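Local structure of 4-oxalocrotonate decarboxylase NahK (Pseudomonas putida, 5D2K) at residues A[24-29]-A[93-98]; A[56-61]-A[88-93]; A[106-111]-A[169-174]. The protein catalyses the metal-assisted decarboxylation of (3E)-2-oxohex-3-enedioate to 2-oxopent-4-enoate and carbon dioxide, a step of naphthalene degradation. The protein carries 1 engineered substitution. One frame throughout, in Å; residues are numbered along the deposited sequence.

Interaction 1 (A[24-29]-A[93-98])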
loop_
_atom_site.group_PDB
_atom_site.type_symbol
_atom_site.label_atom_id
_atom_site.label_comp_id
_atom_site.label_asym_id
_atom_site.label_seq_id
_atom_site.Cartn_x
_atom_site.Cartn_y
_atom_site.Cartn_z
ATOM N N ASN A 24 -13.550 -6.804 10.098
ATOM C CA ASN A 24 -14.440 -6.064 10.989
ATOM C C ASN A 24 -13.696 -5.001 11.792
ATOM O O ASN A 24 -14.262 -3.957 12.120
ATOM C CB ASN A 24 -15.192 -7.023 11.934
ATOM C CG ASN A 24 -16.386 -7.661 11.273
ATOM O OD1 ASN A 24 -16.839 -7.216 10.227
ATOM N ND2 ASN A 24 -16.932 -8.694 11.908
ATOM N N ALA A 25 -12.424 -5.246 12.098
ATOM C CA ALA A 25 -11.623 -4.244 12.796
ATOM C C ALA A 25 -11.465 -2.973 11.939
ATOM O O ALA A 25 -11.522 -1.856 12.445
ATOM C CB ALA A 25 -10.256 -4.828 13.176
ATOM N N GLU A 26 -11.287 -3.145 10.633
ATOM C CA GLU A 26 -11.236 -2.002 9.736
ATOM C C GLU A 26 -12.596 -1.302 9.615
ATOM O O GLU A 26 -12.707 -0.072 9.779
ATOM C CB GLU A 26 -10.754 -2.458 8.356
ATOM C CG GLU A 26 -10.723 -1.350 7.310
ATOM C CD GLU A 26 -11.607 -1.631 6.099
ATOM O OE1 GLU A 26 -11.905 -2.812 5.800
ATOM O OE2 GLU A 26 -11.991 -0.634 5.439
ATOM N N LEU A 27 -13.629 -2.089 9.309
ATOM C CA LEU A 27 -14.964 -1.538 9.076
ATOM C C LEU A 27 -15.582 -0.897 10.316
ATOM O O LEU A 27 -16.420 -0.002 10.200
ATOM C CB LEU A 27 -15.895 -2.632 8.554
ATOM C CG LEU A 27 -15.481 -3.207 7.206
ATOM C CD1 LEU A 27 -16.430 -4.331 6.837
ATOM C CD2 LEU A 27 -15.507 -2.106 6.162
ATOM N N ASN A 28 -15.174 -1.355 11.495
ATOM C CA ASN A 28 -15.749 -0.840 12.732
ATOM C C ASN A 28 -14.753 -0.100 13.619
ATOM O O ASN A 28 -15.037 0.207 14.781
ATOM C CB ASN A 28 -16.412 -1.994 13.487
ATOM C CG ASN A 28 -17.553 -2.604 12.694
ATOM O OD1 ASN A 28 -18.670 -2.084 12.705
ATOM N ND2 ASN A 28 -17.275 -3.684 11.971
ATOM N N VAL A 29 -13.590 0.218 13.044
ATOM C CA VAL A 29 -12.635 1.163 13.616
ATOM C C VAL A 29 -12.194 0.787 15.041
ATOM O O VAL A 29 -12.422 1.536 16.006
ATOM C CB VAL A 29 -13.215 2.612 13.615
ATOM C CG1 VAL A 29 -12.093 3.628 13.746
ATOM C CG2 VAL A 29 -14.028 2.888 12.344
ATOM N N ASP A 93 -12.224 0.674 -3.751
ATOM C CA ASP A 93 -12.573 1.984 -4.290
ATOM C C ASP A 93 -12.826 3.048 -3.209
ATOM O O ASP A 93 -12.390 4.190 -3.373
ATOM C CB ASP A 93 -13.766 1.896 -5.274
ATOM C CG ASP A 93 -14.972 1.112 -4.756
ATOM O OD1 ASP A 93 -15.133 0.846 -3.544
ATOM O OD2 ASP A 93 -15.815 0.798 -5.630
ATOM N N TYR A 94 -13.472 2.692 -2.099
ATOM C CA TYR A 94 -13.781 3.704 -1.080
ATOM C C TYR A 94 -12.531 4.152 -0.310
ATOM O O TYR A 94 -12.606 5.086 0.500
ATOM C CB TYR A 94 -14.857 3.202 -0.103
ATOM C CG TYR A 94 -14.418 2.039 0.763
ATOM C CD1 TYR A 94 -13.812 2.255 1.990
ATOM C CD2 TYR A 94 -14.627 0.733 0.355
ATOM C CE1 TYR A 94 -13.406 1.186 2.787
ATOM C CE2 TYR A 94 -14.223 -0.340 1.139
ATOM C CZ TYR A 94 -13.614 -0.099 2.358
ATOM O OH TYR A 94 -13.217 -1.155 3.159
ATOM N N PHE A 95 -11.384 3.506 -0.562
ATOM C CA PHE A 95 -10.100 3.991 -0.020
ATOM C C PHE A 95 -9.703 5.328 -0.640
ATOM O O PHE A 95 -8.895 6.066 -0.062
ATOM C CB PHE A 95 -8.935 3.015 -0.288
ATOM C CG PHE A 95 -8.990 1.694 0.458
ATOM C CD1 PHE A 95 -10.071 1.322 1.256
ATOM C CD2 PHE A 95 -7.908 0.822 0.352
ATOM C CE1 PHE A 95 -10.066 0.091 1.925
ATOM C CE2 PHE A 95 -7.906 -0.411 1.007
ATOM C CZ PHE A 95 -8.982 -0.774 1.791
ATOM N N SER A 96 -10.217 5.625 -1.839
ATOM C CA SER A 96 -9.732 6.768 -2.616
ATOM C C SER A 96 -10.173 8.123 -2.049
ATOM O O SER A 96 -11.316 8.293 -1.619
ATOM C CB SER A 96 -10.191 6.630 -4.074
ATOM O OG SER A 96 -11.610 6.696 -4.172
ATOM N N VAL A 97 -9.241 9.076 -2.074
ATOM C CA VAL A 97 -9.441 10.449 -1.604
ATOM C C VAL A 97 -8.942 11.389 -2.703
ATOM O O VAL A 97 -7.880 11.158 -3.277
ATOM C CB VAL A 97 -8.657 10.704 -0.283
ATOM C CG1 VAL A 97 -8.838 12.136 0.234
ATOM C CG2 VAL A 97 -9.055 9.687 0.787
ATOM N N PRO A 98 -9.713 12.444 -3.013
ATOM C CA PRO A 98 -9.290 13.377 -4.058
ATOM C C PRO A 98 -8.199 14.336 -3.567
ATOM O O PRO A 98 -8.160 14.631 -2.370
ATOM C CB PRO A 98 -10.583 14.136 -4.377
ATOM C CG PRO A 98 -11.288 14.186 -3.086
ATOM C CD PRO A 98 -11.000 12.841 -2.413
#

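Interaction 2 (A[56-61]-A[88-93]). With EDO (1,2-ethanediol), chain H.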
loop_
_atom_site.group_PDB
_atom_site.type_symbol
_atom_site.label_atom_id
_atom_site.label_comp_id
_atom_site.label_asym_id
_atom_site.label_seq_id
_atom_site.Cartn_x
_atom_site.Cartn_y
_atom_site.Cartn_z
ATOM N N ARG A 56 -12.314 -10.829 -1.402
ATOM C CA ARG A 56 -13.542 -11.445 -1.880
ATOM C C ARG A 56 -14.781 -10.905 -1.143
ATOM O O ARG A 56 -15.808 -10.631 -1.768
ATOM C CB ARG A 56 -13.480 -12.972 -1.749
ATOM C CG ARG A 56 -14.615 -13.669 -2.502
ATOM C CD ARG A 56 -14.950 -15.037 -1.896
ATOM N NE ARG A 56 -15.355 -14.906 -0.499
ATOM C CZ ARG A 56 -16.557 -14.503 -0.095
ATOM N NH1 ARG A 56 -17.498 -14.189 -0.981
ATOM N NH2 ARG A 56 -16.816 -14.400 1.200
ATOM N N ARG A 57 -14.677 -10.737 0.172
ATOM C CA ARG A 57 -15.781 -10.171 0.942
ATOM C C ARG A 57 -16.154 -8.786 0.407
ATOM O O ARG A 57 -17.334 -8.455 0.264
ATOM C CB ARG A 57 -15.414 -10.087 2.428
ATOM C CG ARG A 57 -15.239 -11.454 3.105
ATOM C CD ARG A 57 -14.767 -11.303 4.563
ATOM N NE ARG A 57 -15.745 -10.629 5.417
ATOM C CZ ARG A 57 -16.798 -11.231 5.971
ATOM N NH1 ARG A 57 -17.013 -12.531 5.780
ATOM N NH2 ARG A 57 -17.639 -10.533 6.726
ATOM N N LYS A 58 -15.141 -7.980 0.101
ATOM C CA LYS A 58 -15.408 -6.631 -0.369
ATOM C C LYS A 58 -16.007 -6.656 -1.770
ATOM O O LYS A 58 -16.952 -5.917 -2.048
ATOM C CB LYS A 58 -14.126 -5.781 -0.336
ATOM C CG LYS A 58 -13.646 -5.515 1.086
ATOM C CD LYS A 58 -12.621 -4.382 1.130
ATOM C CE LYS A 58 -12.079 -4.167 2.534
ATOM N NZ LYS A 58 -13.171 -3.889 3.542
ATOM N N GLU A 59 -15.478 -7.506 -2.646
ATOM C CA GLU A 59 -16.011 -7.654 -3.999
ATOM C C GLU A 59 -17.467 -8.120 -3.979
ATOM O O GLU A 59 -18.292 -7.660 -4.778
ATOM C CB GLU A 59 -15.162 -8.642 -4.807
ATOM C CG GLU A 59 -13.779 -8.121 -5.212
ATOM C CD GLU A 59 -12.847 -9.228 -5.706
ATOM O OE1 GLU A 59 -13.036 -10.401 -5.309
ATOM O OE2 GLU A 59 -11.918 -8.921 -6.489
ATOM N N ALA A 60 -17.762 -9.051 -3.067
ATOM C CA ALA A 60 -19.094 -9.638 -2.983
ATOM C C ALA A 60 -20.148 -8.627 -2.571
ATOM O O ALA A 60 -21.326 -8.781 -2.921
ATOM C CB ALA A 60 -19.095 -10.813 -2.008
ATOM N N ARG A 61 -19.747 -7.594 -1.834
ATOM C CA ARG A 61 -20.720 -6.578 -1.443
ATOM C C ARG A 61 -20.695 -5.373 -2.379
ATOM O O ARG A 61 -21.318 -4.344 -2.090
ATOM C CB ARG A 61 -20.521 -6.152 0.026
ATOM C CG ARG A 61 -19.323 -5.263 0.368
ATOM C CD ARG A 61 -19.325 -4.879 1.864
ATOM N NE ARG A 61 -19.150 -6.031 2.758
ATOM C CZ ARG A 61 -17.980 -6.427 3.255
ATOM N NH1 ARG A 61 -17.915 -7.498 4.048
ATOM N NH2 ARG A 61 -16.860 -5.778 2.946
ATOM N N TYR A 88 2.486 -7.289 -0.395
ATOM C CA TYR A 88 1.517 -6.534 -1.168
ATOM C C TYR A 88 0.141 -6.603 -0.494
ATOM O O TYR A 88 -0.088 -7.429 0.387
ATOM C CB TYR A 88 1.438 -7.029 -2.623
ATOM C CG TYR A 88 0.833 -8.411 -2.824
ATOM C CD1 TYR A 88 -0.547 -8.602 -2.837
ATOM C CD2 TYR A 88 1.651 -9.524 -3.010
ATOM C CE1 TYR A 88 -1.089 -9.868 -3.031
ATOM C CE2 TYR A 88 1.125 -10.784 -3.211
ATOM C CZ TYR A 88 -0.247 -10.957 -3.213
ATOM O OH TYR A 88 -0.781 -12.218 -3.402
ATOM N N GLY A 89 -0.746 -5.711 -0.915
ATOM C CA GLY A 89 -2.145 -5.740 -0.517
ATOM C C GLY A 89 -2.971 -5.111 -1.622
ATOM O O GLY A 89 -2.426 -4.685 -2.646
ATOM N N PHE A 90 -4.287 -5.062 -1.438
ATOM C CA PHE A 90 -5.172 -4.506 -2.462
ATOM C C PHE A 90 -5.797 -3.183 -2.026
ATOM O O PHE A 90 -5.831 -2.862 -0.831
ATOM C CB PHE A 90 -6.284 -5.511 -2.812
ATOM C CG PHE A 90 -7.268 -5.734 -1.691
ATOM C CD1 PHE A 90 -8.363 -4.891 -1.528
ATOM C CD2 PHE A 90 -7.078 -6.762 -0.781
ATOM C CE1 PHE A 90 -9.257 -5.080 -0.479
ATOM C CE2 PHE A 90 -7.959 -6.960 0.260
ATOM C CZ PHE A 90 -9.055 -6.114 0.417
ATOM N N LEU A 91 -6.304 -2.431 -3.002
ATOM C CA LEU A 91 -6.953 -1.142 -2.752
ATOM C C LEU A 91 -8.420 -1.178 -3.186
ATOM O O LEU A 91 -8.729 -1.439 -4.360
ATOM C CB LEU A 91 -6.210 -0.022 -3.495
ATOM C CG LEU A 91 -4.715 0.080 -3.189
ATOM C CD1 LEU A 91 -4.065 1.080 -4.141
ATOM C CD2 LEU A 91 -4.487 0.515 -1.747
ATOM N N ALA A 92 -9.329 -0.943 -2.243
ATOM C CA ALA A 92 -10.753 -0.860 -2.562
ATOM C C ALA A 92 -11.149 0.555 -2.975
ATOM O O ALA A 92 -10.498 1.543 -2.575
ATOM C CB ALA A 92 -11.589 -1.314 -1.373
ATOM N N ASP A 93 -12.224 0.674 -3.751
ATOM C CA ASP A 93 -12.573 1.984 -4.290
ATOM C C ASP A 93 -12.826 3.048 -3.209
ATOM O O ASP A 93 -12.390 4.190 -3.373
ATOM C CB ASP A 93 -13.766 1.896 -5.274
ATOM C CG ASP A 93 -14.972 1.112 -4.756
ATOM O OD1 ASP A 93 -15.133 0.846 -3.544
ATOM O OD2 ASP A 93 -15.815 0.798 -5.630
HETATM C C1 EDO H . 1.956 -14.619 -2.351
HETATM O O1 EDO H . 1.319 -14.102 -3.541
HETATM C C2 EDO H . 3.353 -14.029 -2.173
HETATM O O2 EDO H . 4.114 -14.843 -1.261
#

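Interaction 3 (A[106-111]-A[169-174]). With OOG (2-oxoadipic acid), chain D.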
loop_
_atom_site.group_PDB
_atom_site.type_symbol
_atom_site.label_atom_id
_atom_site.label_comp_id
_atom_site.label_asym_id
_atom_site.label_seq_id
_atom_site.Cartn_x
_atom_site.Cartn_y
_atom_site.Cartn_z
ATOM N N SER A 106 -12.227 9.896 12.260
ATOM C CA SER A 106 -13.078 9.118 13.155
ATOM C C SER A 106 -13.313 7.725 12.577
ATOM O O SER A 106 -13.788 6.830 13.267
ATOM C CB SER A 106 -14.417 9.824 13.420
ATOM O OG SER A 106 -15.282 9.761 12.305
ATOM N N LYS A 107 -12.967 7.547 11.306
ATOM C CA LYS A 107 -13.093 6.245 10.661
ATOM C C LYS A 107 -11.762 5.500 10.677
ATOM O O LYS A 107 -11.626 4.437 10.063
ATOM C CB LYS A 107 -13.583 6.412 9.221
ATOM C CG LYS A 107 -14.920 7.127 9.108
ATOM C CD LYS A 107 -15.446 7.094 7.681
ATOM C CE LYS A 107 -16.900 7.547 7.621
ATOM N NZ LYS A 107 -17.797 6.629 8.391
ATOM N N LEU A 108 -10.786 6.079 11.367
ATOM C CA LEU A 108 -9.427 5.553 11.409
ATOM C C LEU A 108 -8.984 5.320 12.850
ATOM O O LEU A 108 -9.508 5.939 13.782
ATOM C CB LEU A 108 -8.473 6.516 10.696
ATOM C CG LEU A 108 -8.876 6.868 9.264
ATOM C CD1 LEU A 108 -7.842 7.812 8.648
ATOM C CD2 LEU A 108 -9.032 5.599 8.404
ATOM N N ILE A 109 -8.018 4.429 13.030
ATOM C CA ILE A 109 -7.611 3.988 14.363
ATOM C C ILE A 109 -6.409 4.781 14.870
ATOM O O ILE A 109 -6.467 5.415 15.934
ATOM C CB ILE A 109 -7.281 2.486 14.356
ATOM C CG1 ILE A 109 -8.523 1.675 13.969
ATOM C CG2 ILE A 109 -6.768 2.039 15.720
ATOM C CD1 ILE A 109 -8.213 0.275 13.466
ATOM N N HIS A 110 -5.318 4.749 14.107
ATOM C CA HIS A 110 -4.092 5.477 14.446
ATOM C C HIS A 110 -3.284 5.706 13.168
ATOM O O HIS A 110 -2.209 5.113 12.975
ATOM C CB HIS A 110 -3.256 4.729 15.504
ATOM C CG HIS A 110 -3.182 3.241 15.308
ATOM N ND1 HIS A 110 -2.932 2.371 16.350
ATOM C CD2 HIS A 110 -3.312 2.468 14.200
ATOM C CE1 HIS A 110 -2.913 1.130 15.896
ATOM N NE2 HIS A 110 -3.147 1.163 14.595
ATOM N N PRO A 111 -3.805 6.564 12.284
ATOM C CA PRO A 111 -3.296 6.666 10.913
ATOM C C PRO A 111 -1.967 7.393 10.763
ATOM O O PRO A 111 -1.615 8.272 11.557
ATOM C CB PRO A 111 -4.398 7.454 10.198
ATOM C CG PRO A 111 -4.977 8.318 11.277
ATOM C CD PRO A 111 -4.990 7.418 12.485
ATOM N N SER A 169 -2.079 -3.097 6.054
ATOM C CA SER A 169 -2.453 -1.858 6.760
ATOM C C SER A 169 -3.147 -0.817 5.870
ATOM O O SER A 169 -3.249 0.356 6.235
ATOM C CB SER A 169 -1.219 -1.219 7.414
ATOM O OG SER A 169 -0.492 -2.163 8.199
ATOM N N SER A 170 -3.646 -1.240 4.715
ATOM C CA SER A 170 -4.232 -0.289 3.778
ATOM C C SER A 170 -5.528 0.310 4.310
ATOM O O SER A 170 -6.310 -0.378 4.979
ATOM C CB SER A 170 -4.503 -0.970 2.438
ATOM O OG SER A 170 -3.324 -1.555 1.906
ATOM N N THR A 171 -5.784 1.576 3.989
ATOM C CA THR A 171 -7.072 2.158 4.362
ATOM C C THR A 171 -7.497 3.372 3.511
ATOM O O THR A 171 -8.681 3.487 3.187
ATOM C CB THR A 171 -7.089 2.524 5.890
ATOM O OG1 THR A 171 -8.434 2.470 6.385
ATOM C CG2 THR A 171 -6.476 3.901 6.189
ATOM N N ARG A 172 -6.562 4.258 3.137
ATOM C CA ARG A 172 -6.880 5.361 2.219
ATOM C C ARG A 172 -5.703 5.641 1.310
ATOM O O ARG A 172 -4.569 5.316 1.652
ATOM C CB ARG A 172 -7.218 6.668 2.954
ATOM C CG ARG A 172 -8.369 6.597 3.975
ATOM C CD ARG A 172 -9.745 6.567 3.314
ATOM N NE ARG A 172 -10.801 6.590 4.338
ATOM C CZ ARG A 172 -11.342 5.508 4.888
ATOM N NH1 ARG A 172 -10.953 4.291 4.518
ATOM N NH2 ARG A 172 -12.279 5.645 5.823
ATOM N N PHE A 173 -5.976 6.256 0.163
ATOM C CA PHE A 173 -4.895 6.790 -0.658
ATOM C C PHE A 173 -5.381 8.045 -1.365
ATOM O O PHE A 173 -6.554 8.164 -1.719
ATOM C CB PHE A 173 -4.367 5.741 -1.655
ATOM C CG PHE A 173 -5.339 5.358 -2.740
ATOM C CD1 PHE A 173 -6.268 4.335 -2.547
ATOM C CD2 PHE A 173 -5.312 6.005 -3.970
ATOM C CE1 PHE A 173 -7.158 3.985 -3.560
ATOM C CE2 PHE A 173 -6.194 5.660 -4.983
ATOM C CZ PHE A 173 -7.120 4.651 -4.786
ATOM N N ILE A 174 -4.456 8.985 -1.543
ATOM C CA ILE A 174 -4.752 10.301 -2.116
ATOM C C ILE A 174 -3.899 10.530 -3.362
ATOM O O ILE A 174 -2.675 10.594 -3.264
ATOM C CB ILE A 174 -4.460 11.443 -1.104
ATOM C CG1 ILE A 174 -5.023 11.120 0.286
ATOM C CG2 ILE A 174 -4.990 12.781 -1.632
ATOM C CD1 ILE A 174 -4.206 11.699 1.454
HETATM C C2 OOG D . 2.580 -1.804 6.268
HETATM C C3 OOG D . 2.320 -0.978 5.020
HETATM C C4 OOG D . 3.595 -0.785 4.227
HETATM C C6 OOG D . 4.627 0.883 2.508
HETATM O O4 OOG D . 4.466 1.721 1.591
HETATM O O3 OOG D . 5.778 0.605 2.930
HETATM C C5 OOG D . 3.413 0.222 3.114
HETATM C C1 OOG D . 2.791 -0.893 7.461
HETATM O O1 OOG D . 1.991 -0.915 8.441
HETATM O O2 OOG D . 3.780 -0.113 7.471
HETATM O O5 OOG D . 2.325 0.529 2.676
HETATM O O HOH W 1 -12.629 3.305 7.611
#

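Interaction 1 (A[24-29]-A[93-98])
Glu-26 reaches from the last turn of helix 12-27 to the phenol of Tyr-94, and the two side chains approach from opposite directions. Its CB points toward segment 93-98. CG lies anti to the backbone N (chi1 177°), and a bend at the next torsion (chi2 -121°) turns the carboxylate toward the tyrosine. Of the two oxygens, OE2 does the touching: Tyr-94 OH donates to Glu-26 OE2 at 2.6 Å, on the syn lone pair, the side that faces OE1. The carboxylate and the phenol ring are nearly coplanar, their planes 9° apart, and OE2 sits at the ring edge, 3.5 Å from Tyr-94 CE1. The same oxygen lies 4.1 Å from Phe-95 CE1. The other oxygen, OE1, makes a salt bridge to Lys-58, whose NZ also bonds to Tyr-94 OH; carboxylate, phenol and ammonium form a closed triangle of polar contacts, with Glu-23 a further partner of NZ.

Leu-27 also reaches the phenol: its CD2 is 3.9 Å from Tyr-94 OH, and the side chains cross at about a right angle. Phe-95 places CD1 over one face of the Tyr-94 ring, offset toward its rim. Just beyond Glu-26 the helix ends in a Schellman motif with Val-29 at C-prime. The 3-10 turn 93-95 leads into strand 96-97, which runs parallel to strand 170-175, so the contact ties the end of helix 12-27 to the mixed sheet.

Interaction 2 (A[56-61]-A[88-93])
Lys-58 and Phe-90 make the main apolar contact between helix 44-60 and strand 87-92. The lysine's CB points toward the strand, and its CD meets the phenylalanine at the ring edge, in plane, 3.8 Å from Phe-90 CE1. Ala-92, two residues along and also directed at the helix, brings its CB to 4.1 Å from Lys-58 CD. The phenylalanine takes the first torsion that sets CG between its backbone N and carbonyl carbon (chi1 68°), which carries the ring up to the lysine; Ile-54 and Arg-55 of the same helix touch it as well.

The alternation is that of a beta strand beneath a helix: Phe-90 and Ala-92 point at the helix, while Leu-91 between them touches Lys-69 of strand 65-71, the antiparallel neighbour of strand 87-92.

Polar contacts lie at the ends. The lysine chain bends at its last torsion (chi4 -57°), and NZ of this buried residue, besides its bonds to Glu-26 and Tyr-94, has a salt bridge to Glu-23. Tyr-88 OH donates to O1 of a 1,2-ethanediol, probably from the crystallisation liquor, at 2.8 Å, with that oxygen at the ring edge. An alanine here would probably open a gap between strand 87-92 and Leu-220, Leu-223 and Leu-224 of helix 213-225, which the tyrosine touches, and leave the diol oxygen without its donor.

Interaction 3 (A[106-111]-A[169-174])
Arg-172 starts with CG anti to its carbonyl carbon (chi1 -56°) and bends once, at chi2 (-76°), which brings the guanidinium to Leu-108 and Lys-107. It also curls over its own strand, where Arg-172 NH1 donates to Thr-171 O at 2.8 Å. That oxygen lies close to the guanidinium plane, whereas the donor stands above the carbonyl plane; the bond limits how the group can turn. Leu-108 lays its CD2 over the centre of one guanidinium face, 4.1 Å from Arg-172 NH2. This same methyl fits against Thr-171, 3.8 Å from both OG1 and CG2, so one leucine branch serves two residues of the strand.

Lys-107 crosses the arginine obliquely. Its CB and CD both pass Arg-172 NH2, at 3.7 and 3.9 Å, before the end turns away, so Lys-107 NZ and Arg-172 NH2 stay 6.2 Å apart. A water bridges the polar parts, accepting from Arg-172 NH2 at 3.0 Å and donating to Lys-107 O.

Ser-169 OG donates to O1 of the bound 2-oxoadipate at 2.8 Å, which makes this serine one of the residues lining the ligand pocket. Strand 170-175 lies between strand 96-97, its parallel partner, and strand 139-149, its antiparallel one. Val-148 of the latter touches both Leu-108 and Arg-172, so the loop leading into strand 112-121 packs along the sheet here.

Along the chain, interaction 2 falls within the span between the two halves of interaction 1, and interaction 3 follows both. The centres of interactions 1 and 2 are about 10 Å apart, those of 1 and 3 about 7 Å, and those of 2 and 3 about 15 Å. Interactions 1 and 2 share Asp-93, and Lys-58 joins them through its bonds to Glu-26 and Tyr-94. Interactions 1 and 3 are joined by strand pairing, Phe-95 and Val-97 bonding to Phe-173. All three reach the same mixed sheet; the first two pack helices 12-27 and 44-60 against it or the turn leading into it, and the third lays a loop beside strand 170-175, next to the 2-oxoadipate pocket.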